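Local coordinates for separin (Saccharomyces cerevisiae, PDB 5U1T), which cleaves the cohesin subunit SCC1 as a caspase-like cysteine protease, triggering sister-chromatid separation at the onset of anaphase, at residues S57-L62 against N103-F108. Numbering follows the deposited sequence.
Sequences SIYSLL and NETNLF
Tyr59, on helix 48-64, meets Glu104 and Thr105 in a helix-to-loop contact within the helical domain of separase, far from the protease site, and illustrates how one aromatic ring can join a helix to the loop that follows another. The loop leaves helix 91-103 and passes Tyr59 with its backbone nearest at Glu104, the two CA atoms 6.5 Å apart. The tight part is a CH-pi contact: Glu104 CB lies over one face of the Tyr59 ring, 4.0 Å from its centroid and 25° off the normal, displaced toward the rim at CD2. Thr105 CG2 comes in obliquely near CD1 and CE1, reaching 3.6 Å from Tyr59 CE1. One torsion (chi1 51°) places both Thr105 branches: the methyl beside the backbone N, facing Tyr59, and the hydroxyl hydrogen-bonded to Leu101 O. Beyond the ring, Tyr59 OH is hydrogen-bonded to His78 ND1, which ties in helix 69-87 and should limit movement of the ring. No hydrogen bond crosses between the segments. The looser side belongs to the partly exposed Glu104. Its chain bends at chi2 (-81°), bringing the carboxylate back beside the ring, with the two planes nearly perpendicular; Glu104 OE2 makes a weak hydrogen bond to Asn56 ND2 and passes 3.8 Å from Tyr59 CD2.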
loop_
_atom_site.group_PDB
_atom_site.type_symbol
_atom_site.label_atom_id
_atom_site.label_comp_id
_atom_site.label_asym_id
_atom_site.label_seq_id
_atom_site.Cartn_x
_atom_site.Cartn_y
_atom_site.Cartn_z
ATOM N N SER A 57 -38.765 3.708 36.323
ATOM C CA SER A 57 -37.536 4.388 36.008
ATOM C C SER A 57 -36.373 3.382 36.013
ATOM O O SER A 57 -35.563 3.352 35.090
ATOM C CB SER A 57 -37.327 5.521 36.999
ATOM O OG SER A 57 -36.034 6.049 36.891
ATOM N N ILE A 58 -36.333 2.523 37.025
ATOM C CA ILE A 58 -35.280 1.520 37.171
ATOM C C ILE A 58 -35.408 0.377 36.151
ATOM O O ILE A 58 -34.412 -0.029 35.553
ATOM C CB ILE A 58 -35.263 0.919 38.604
ATOM C CG1 ILE A 58 -35.047 2.012 39.656
ATOM C CG2 ILE A 58 -34.145 -0.077 38.736
ATOM C CD1 ILE A 58 -35.576 1.655 41.080
ATOM N N TYR A 59 -36.617 -0.148 35.964
ATOM C CA TYR A 59 -36.836 -1.216 34.988
ATOM C C TYR A 59 -36.394 -0.767 33.594
ATOM O O TYR A 59 -35.895 -1.559 32.818
ATOM C CB TYR A 59 -38.309 -1.641 34.935
ATOM C CG TYR A 59 -38.803 -2.567 36.032
ATOM C CD1 TYR A 59 -38.227 -3.819 36.247
ATOM C CD2 TYR A 59 -39.886 -2.210 36.822
ATOM C CE1 TYR A 59 -38.690 -4.662 37.241
ATOM C CE2 TYR A 59 -40.356 -3.042 37.813
ATOM C CZ TYR A 59 -39.759 -4.266 38.021
ATOM O OH TYR A 59 -40.255 -5.090 39.014
ATOM N N SER A 60 -36.590 0.513 33.285
ATOM C CA SER A 60 -36.232 1.066 31.986
ATOM C C SER A 60 -34.750 1.198 31.769
ATOM O O SER A 60 -34.238 0.876 30.701
ATOM C CB SER A 60 -36.845 2.433 31.809
ATOM O OG SER A 60 -38.197 2.295 31.482
ATOM N N LEU A 61 -34.075 1.713 32.784
ATOM C CA LEU A 61 -32.634 1.891 32.718
ATOM C C LEU A 61 -31.933 0.556 32.582
ATOM O O LEU A 61 -31.076 0.386 31.721
ATOM C CB LEU A 61 -32.103 2.618 33.951
ATOM C CG LEU A 61 -30.594 2.791 33.787
ATOM C CD1 LEU A 61 -30.198 4.256 33.795
ATOM C CD2 LEU A 61 -29.809 2.007 34.854
ATOM N N LEU A 62 -32.306 -0.379 33.442
ATOM C CA LEU A 62 -31.675 -1.680 33.517
ATOM C C LEU A 62 -31.811 -2.429 32.208
ATOM O O LEU A 62 -30.905 -3.140 31.779
ATOM C CB LEU A 62 -32.284 -2.482 34.666
ATOM C CG LEU A 62 -31.775 -1.965 36.004
ATOM C CD1 LEU A 62 -32.438 -2.706 37.141
ATOM C CD2 LEU A 62 -30.270 -2.108 36.056
ATOM N N ASN A 103 -45.593 -6.512 33.058
ATOM C CA ASN A 103 -45.503 -5.747 31.830
ATOM C C ASN A 103 -44.120 -5.124 31.641
ATOM O O ASN A 103 -43.647 -4.992 30.528
ATOM C CB ASN A 103 -46.583 -4.675 31.796
ATOM C CG ASN A 103 -47.927 -5.233 31.424
ATOM O OD1 ASN A 103 -48.035 -6.344 30.901
ATOM N ND2 ASN A 103 -48.965 -4.474 31.695
ATOM N N GLU A 104 -43.476 -4.789 32.750
ATOM C CA GLU A 104 -42.187 -4.149 32.736
ATOM C C GLU A 104 -41.055 -5.126 32.504
ATOM O O GLU A 104 -39.916 -4.721 32.463
ATOM C CB GLU A 104 -41.948 -3.428 34.050
ATOM C CG GLU A 104 -42.902 -2.314 34.342
ATOM C CD GLU A 104 -42.526 -1.040 33.634
ATOM O OE1 GLU A 104 -42.932 -0.863 32.475
ATOM O OE2 GLU A 104 -41.822 -0.200 34.219
ATOM N N THR A 105 -41.353 -6.407 32.344
ATOM C CA THR A 105 -40.292 -7.413 32.363
ATOM C C THR A 105 -40.503 -8.508 31.321
ATOM O O THR A 105 -39.833 -9.537 31.359
ATOM C CB THR A 105 -40.177 -8.069 33.769
ATOM O OG1 THR A 105 -41.480 -8.526 34.209
ATOM C CG2 THR A 105 -39.629 -7.079 34.794
ATOM N N ASN A 106 -41.432 -8.284 30.396
ATOM C CA ASN A 106 -41.801 -9.291 29.407
ATOM C C ASN A 106 -42.149 -8.661 28.060
ATOM O O ASN A 106 -42.664 -7.546 28.013
ATOM C CB ASN A 106 -43.019 -10.124 29.880
ATOM C CG ASN A 106 -42.761 -10.915 31.168
ATOM O OD1 ASN A 106 -42.283 -12.043 31.120
ATOM N ND2 ASN A 106 -43.094 -10.329 32.315
ATOM N N LEU A 107 -41.922 -9.382 26.966
ATOM C CA LEU A 107 -42.391 -8.895 25.682
ATOM C C LEU A 107 -43.898 -8.795 25.703
ATOM O O LEU A 107 -44.481 -7.733 25.478
ATOM C CB LEU A 107 -41.957 -9.802 24.534
ATOM C CG LEU A 107 -42.431 -9.210 23.197
ATOM C CD1 LEU A 107 -41.768 -7.854 22.874
ATOM C CD2 LEU A 107 -42.306 -10.195 22.052
ATOM N N PHE A 108 -44.522 -9.931 25.986
ATOM C CA PHE A 108 -45.972 -10.030 26.158
ATOM C C PHE A 108 -46.460 -9.054 27.202
ATOM O O PHE A 108 -45.724 -8.702 28.117
ATOM C CB PHE A 108 -46.357 -11.458 26.534
ATOM C CG PHE A 108 -45.567 -12.496 25.779
ATOM C CD1 PHE A 108 -45.984 -12.937 24.529
ATOM C CD2 PHE A 108 -44.369 -12.993 26.289
ATOM C CE1 PHE A 108 -45.238 -13.869 23.832
ATOM C CE2 PHE A 108 -43.659 -13.919 25.605
ATOM C CZ PHE A 108 -44.094 -14.357 24.372
#